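Local coordinates for protein acetaldehyde dehydrogenase (Acetylating) (Geobacillus thermoglucosidasius, PDB 5J78) that probably catalyses the reversible NAD-dependent conversion of acetaldehyde and coenzyme A into acetyl-CoA, at residues N302-E305 / K306-A310; T205-L208 / M209-L213. All coordinates share one frame; numbering follows the deposited sequence. Where two conformers were deposited one is given.

Overall arrangement
Both contacts are local, each made at one end of a helix, contact 1 at the start and contact 2 running past the last turn into the loop. Contact 1 (302-310) starts helix 303-313, just after strand 298-300, the outermost strand of the seven-stranded parallel sheet within this chain. Contact 2 (205-213) finishes helix 202-210, packed on the mixed sheet whose parallel strands resemble a Rossmann-like, probably dinucleotide-binding, domain. The centres of contact 1 and contact 2 are 46 Å apart and their nearest atoms about 30 Å apart, so they do not touch. Contact 2 lies nearer a ligand, with the side chain of H211 about 8 Å from a bound magnesium ion. Neither contains C273, the cysteine found oxidised to 3-sulfinoalanine.

Contact 1: residues N302-E305 / K306-A310; sequences NEEE and KQKVA
The carboxylate of E303 is met by the ammonium group of K306 from above its plane, K306 NZ lying 3.0 Å from E303 OE1 and 41° out of that plane. This is a salt bridge between side chains three residues apart that run side by side in the same direction. E303 has two conformers; the bridge is seen in the one described and is uncertain for the other. K306 gets there by a bend at chi3 (-115°), its CB and CG passing the carbonyl oxygen of N302. The ammonium group of K306, a residue buried overall, also makes a weak bond to the backbone oxygen of E349. With an alanine in place of K306, the E303 carboxylate would probably be left without its charged mate and the E349 carbonyl without this weak donor.

Two other flat groups close the start of the helix as a capping box. N302 is the N-cap: OD1 of its amide takes the backbone N of E305 at 2.8 Å, almost in line with the amide C=O. In return, E305 OE1 accepts from N302 N at 2.8 Å, using the anti lone pair that faces away from OE2. The two bonds provide acceptors for amides at the helix start. OE2 of the same carboxylate bonds to the hydroxyl of Y299, which adds a second anchor.

The backbone bond from K306 N to N302 O (2.7 Å) opens the regular helical ladder. One turn along, E304 OE2 lies 3.6 Å from K308 CE, while the opposite charges stay apart, with E304 OE2 4.6 Å from K308 NZ.

Y299 and E349 belong to adjacent strands of the parallel sheet, 298-300 and 345-349, and tie the helix start to that sheet. Beyond them V309 packs on L301 and F359, A310 also meets F359, and K308 rests on I337 in a loop.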
loop_
_atom_site.group_PDB
_atom_site.type_symbol
_atom_site.label_atom_id
_atom_site.label_comp_id
_atom_site.label_asym_id
_atom_site.label_seq_id
_atom_site.Cartn_x
_atom_site.Cartn_y
_atom_site.Cartn_z
ATOM N N ASN A 302 -27.118 39.907 10.504
ATOM C CA ASN A 302 -26.867 40.353 11.872
ATOM C C ASN A 302 -26.294 39.168 12.634
ATOM O O ASN A 302 -26.148 38.081 12.066
ATOM C CB ASN A 302 -28.136 40.912 12.535
ATOM C CG ASN A 302 -29.289 39.931 12.552
ATOM O OD1 ASN A 302 -29.109 38.724 12.737
ATOM N ND2 ASN A 302 -30.499 40.454 12.359
ATOM N N GLU A 303 -25.996 39.377 13.913
ATOM C CA GLU A 303 -25.270 38.389 14.705
ATOM C C GLU A 303 -26.038 37.065 14.812
ATOM O O GLU A 303 -25.446 35.995 14.711
ATOM C CB GLU A 303 -24.970 38.940 16.108
ATOM C CG GLU A 303 -24.523 40.418 16.173
ATOM C CD GLU A 303 -23.223 40.717 15.444
ATOM O OE1 GLU A 303 -22.516 39.769 15.037
ATOM O OE2 GLU A 303 -22.907 41.917 15.285
ATOM N N GLU A 304 -27.353 37.138 15.008
ATOM C CA GLU A 304 -28.193 35.938 15.090
ATOM C C GLU A 304 -28.260 35.229 13.731
ATOM O O GLU A 304 -28.201 34.000 13.661
ATOM C CB GLU A 304 -29.607 36.293 15.567
ATOM C CG GLU A 304 -30.581 35.104 15.618
ATOM C CD GLU A 304 -32.042 35.540 15.683
ATOM O OE1 GLU A 304 -32.291 36.752 15.862
ATOM O OE2 GLU A 304 -32.944 34.680 15.544
ATOM N N GLU A 305 -28.394 36.005 12.657
ATOM C CA GLU A 305 -28.395 35.452 11.304
ATOM C C GLU A 305 -27.038 34.824 10.952
ATOM O O GLU A 305 -26.988 33.748 10.357
ATOM C CB GLU A 305 -28.743 36.533 10.279
ATOM C CG GLU A 305 -30.195 36.978 10.310
ATOM C CD GLU A 305 -30.452 38.223 9.465
ATOM O OE1 GLU A 305 -29.562 39.099 9.403
ATOM O OE2 GLU A 305 -31.543 38.328 8.857
ATOM N N LYS A 306 -25.948 35.498 11.312
ATOM C CA LYS A 306 -24.603 34.967 11.050
ATOM C C LYS A 306 -24.467 33.554 11.604
ATOM O O LYS A 306 -24.027 32.619 10.917
ATOM C CB LYS A 306 -23.525 35.860 11.677
ATOM C CG LYS A 306 -22.928 36.904 10.757
ATOM C CD LYS A 306 -21.941 37.819 11.512
ATOM C CE LYS A 306 -22.449 39.265 11.571
ATOM N NZ LYS A 306 -21.522 40.206 12.272
ATOM N N GLN A 307 -24.867 33.400 12.857
ATOM C CA GLN A 307 -24.673 32.141 13.546
ATOM C C GLN A 307 -25.537 31.055 12.931
ATOM O O GLN A 307 -25.100 29.914 12.811
ATOM C CB GLN A 307 -24.953 32.310 15.042
ATOM C CG GLN A 307 -23.959 33.262 15.754
ATOM C CD GLN A 307 -22.501 33.161 15.232
ATOM O OE1 GLN A 307 -21.951 32.067 15.079
ATOM N NE2 GLN A 307 -21.882 34.314 14.963
ATOM N N LYS A 308 -26.741 31.403 12.491
ATOM C CA LYS A 308 -27.574 30.418 11.810
ATOM C C LYS A 308 -26.946 29.993 10.484
ATOM O O LYS A 308 -26.894 28.800 10.171
ATOM C CB LYS A 308 -28.982 30.965 11.577
ATOM C CG LYS A 308 -29.839 30.960 12.845
ATOM C CD LYS A 308 -31.238 31.526 12.604
ATOM C CE LYS A 308 -32.045 31.585 13.890
ATOM N NZ LYS A 308 -32.560 30.243 14.293
ATOM N N VAL A 309 -26.471 30.957 9.700
ATOM C CA VAL A 309 -25.855 30.625 8.421
ATOM C C VAL A 309 -24.561 29.810 8.665
ATOM O O VAL A 309 -24.323 28.811 7.989
ATOM C CB VAL A 309 -25.567 31.889 7.589
ATOM C CG1 VAL A 309 -24.741 31.550 6.316
ATOM C CG2 VAL A 309 -26.863 32.548 7.194
ATOM N N ALA A 310 -23.765 30.208 9.659
ATOM C CA ALA A 310 -22.473 29.575 9.909
ATOM C C ALA A 310 -22.634 28.112 10.210
ATOM O O ALA A 310 -21.717 27.322 9.988
ATOM C CB ALA A 310 -21.740 30.246 11.044
#

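Contact 2: residues T205-L208 / M209-L213; sequences TNEL and MKHKL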
loop_
_atom_site.group_PDB
_atom_site.type_symbol
_atom_site.label_atom_id
_atom_site.label_comp_id
_atom_site.label_asym_id
_atom_site.label_seq_id
_atom_site.Cartn_x
_atom_site.Cartn_y
_atom_site.Cartn_z
ATOM N N THR A 205 -11.268 5.457 -11.798
ATOM C CA THR A 205 -10.388 6.618 -11.651
ATOM C C THR A 205 -8.944 6.163 -11.484
ATOM O O THR A 205 -8.023 6.681 -12.123
ATOM C CB THR A 205 -10.785 7.475 -10.453
ATOM O OG1 THR A 205 -12.170 7.815 -10.559
ATOM C CG2 THR A 205 -9.945 8.748 -10.415
ATOM N N ASN A 206 -8.774 5.164 -10.632
ATOM C CA ASN A 206 -7.473 4.578 -10.366
ATOM C C ASN A 206 -6.862 3.936 -11.623
ATOM O O ASN A 206 -5.679 4.127 -11.940
ATOM C CB ASN A 206 -7.611 3.550 -9.246
ATOM C CG ASN A 206 -6.283 2.979 -8.807
ATOM O OD1 ASN A 206 -5.473 3.659 -8.166
ATOM N ND2 ASN A 206 -6.055 1.716 -9.132
ATOM N N GLU A 207 -7.684 3.187 -12.348
ATOM C CA GLU A 207 -7.234 2.532 -13.563
ATOM C C GLU A 207 -6.779 3.594 -14.557
ATOM O O GLU A 207 -5.723 3.489 -15.153
ATOM C CB GLU A 207 -8.363 1.671 -14.161
ATOM C CG GLU A 207 -7.947 0.808 -15.353
ATOM C CD GLU A 207 -7.059 -0.386 -14.973
ATOM O OE1 GLU A 207 -6.943 -0.703 -13.771
ATOM O OE2 GLU A 207 -6.483 -1.019 -15.885
ATOM N N LEU A 208 -7.589 4.626 -14.722
ATOM C CA LEU A 208 -7.292 5.667 -15.704
ATOM C C LEU A 208 -5.998 6.408 -15.369
ATOM O O LEU A 208 -5.208 6.736 -16.262
ATOM C CB LEU A 208 -8.445 6.669 -15.800
ATOM C CG LEU A 208 -8.184 7.825 -16.764
ATOM C CD1 LEU A 208 -8.055 7.338 -18.197
ATOM C CD2 LEU A 208 -9.318 8.839 -16.649
ATOM N N MET A 209 -5.792 6.680 -14.087
ATOM C CA MET A 209 -4.629 7.442 -13.660
ATOM C C MET A 209 -3.326 6.627 -13.774
ATOM O O MET A 209 -2.282 7.202 -14.044
ATOM C CB MET A 209 -4.806 7.940 -12.222
ATOM C CG MET A 209 -5.770 9.111 -12.081
ATOM S SD MET A 209 -5.626 9.866 -10.463
ATOM C CE MET A 209 -6.880 11.141 -10.624
ATOM N N LYS A 210 -3.391 5.305 -13.620
ATOM C CA LYS A 210 -2.167 4.502 -13.512
ATOM C C LYS A 210 -1.883 3.614 -14.715
ATOM O O LYS A 210 -0.821 3.013 -14.796
ATOM C CB LYS A 210 -2.233 3.639 -12.258
ATOM C CG LYS A 210 -2.327 4.466 -10.971
ATOM C CD LYS A 210 -2.543 3.576 -9.773
ATOM C CE LYS A 210 -2.346 4.322 -8.475
ATOM N NZ LYS A 210 -2.568 3.448 -7.291
ATOM N N HIS A 211 -2.825 3.538 -15.646
ATOM C CA HIS A 211 -2.712 2.618 -16.764
ATOM C C HIS A 211 -1.460 2.882 -17.614
ATOM O O HIS A 211 -1.054 4.026 -17.772
ATOM C CB HIS A 211 -3.955 2.708 -17.647
ATOM C CG HIS A 211 -4.120 1.538 -18.558
ATOM N ND1 HIS A 211 -3.499 1.459 -19.787
ATOM C CD2 HIS A 211 -4.809 0.385 -18.411
ATOM C CE1 HIS A 211 -3.821 0.318 -20.367
ATOM N NE2 HIS A 211 -4.610 -0.357 -19.549
ATOM N N LYS A 212 -0.858 1.817 -18.154
ATOM C CA LYS A 212 0.345 1.938 -18.986
ATOM C C LYS A 212 0.182 2.892 -20.167
ATOM O O LYS A 212 1.126 3.588 -20.536
ATOM C CB LYS A 212 0.782 0.558 -19.516
ATOM C CG LYS A 212 -0.215 -0.149 -20.447
ATOM C CD LYS A 212 0.361 -1.456 -21.011
ATOM C CE LYS A 212 -0.744 -2.407 -21.491
ATOM N NZ LYS A 212 -1.746 -1.773 -22.420
ATOM N N LEU A 213 -1.002 2.927 -20.766
ATOM C CA LEU A 213 -1.239 3.804 -21.914
ATOM C C LEU A 213 -1.564 5.272 -21.586
ATOM O O LEU A 213 -1.577 6.118 -22.485
ATOM C CB LEU A 213 -2.384 3.231 -22.769
ATOM C CG LEU A 213 -2.106 1.863 -23.393
ATOM C CD1 LEU A 213 -3.348 1.368 -24.143
ATOM C CD2 LEU A 213 -0.878 1.909 -24.312
#
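E207 and H211 both carry CG anti to the backbone N (chi1 -173° and -162°), and a further bend at chi2 of E207 brings its carboxylate to the imidazole edge. There E207 OE2 lies 3.3 Å from H211 CD2, in the ring plane, although carboxylate and ring are inclined at 66°. The main charged partner of OE2 is R37, in a salt bridge. The ring is also held through ND1, which accepts from L213 N at 3.1 Å and is thereby likely to limit its rotation.

On the neighbouring flank the extended chain of K210 reaches back across N206, whose OD1 receives NZ at 3.0 Å in the carbonyl plane, on a lone pair. M209 runs alongside T205, bringing its CE to 3.9 Å from T205 CG2.

The backbone ladder frays toward the C-terminal end. M209 N bonds to T205 O at 3.0 Å; H211 N lies 2.9 Å from E207 O, but that bond is bent and weak, and H211 is the first residue to leave helical geometry.

In the crossover from strand 194-196 to strand 216-219, this helix end lies between two layers: L208 and M209 settle on strands 160-165 and 124-138 through V162, S164, A135 and I137, whereas E207 and H211 touch I33, V36 and L40 of helix 28-51.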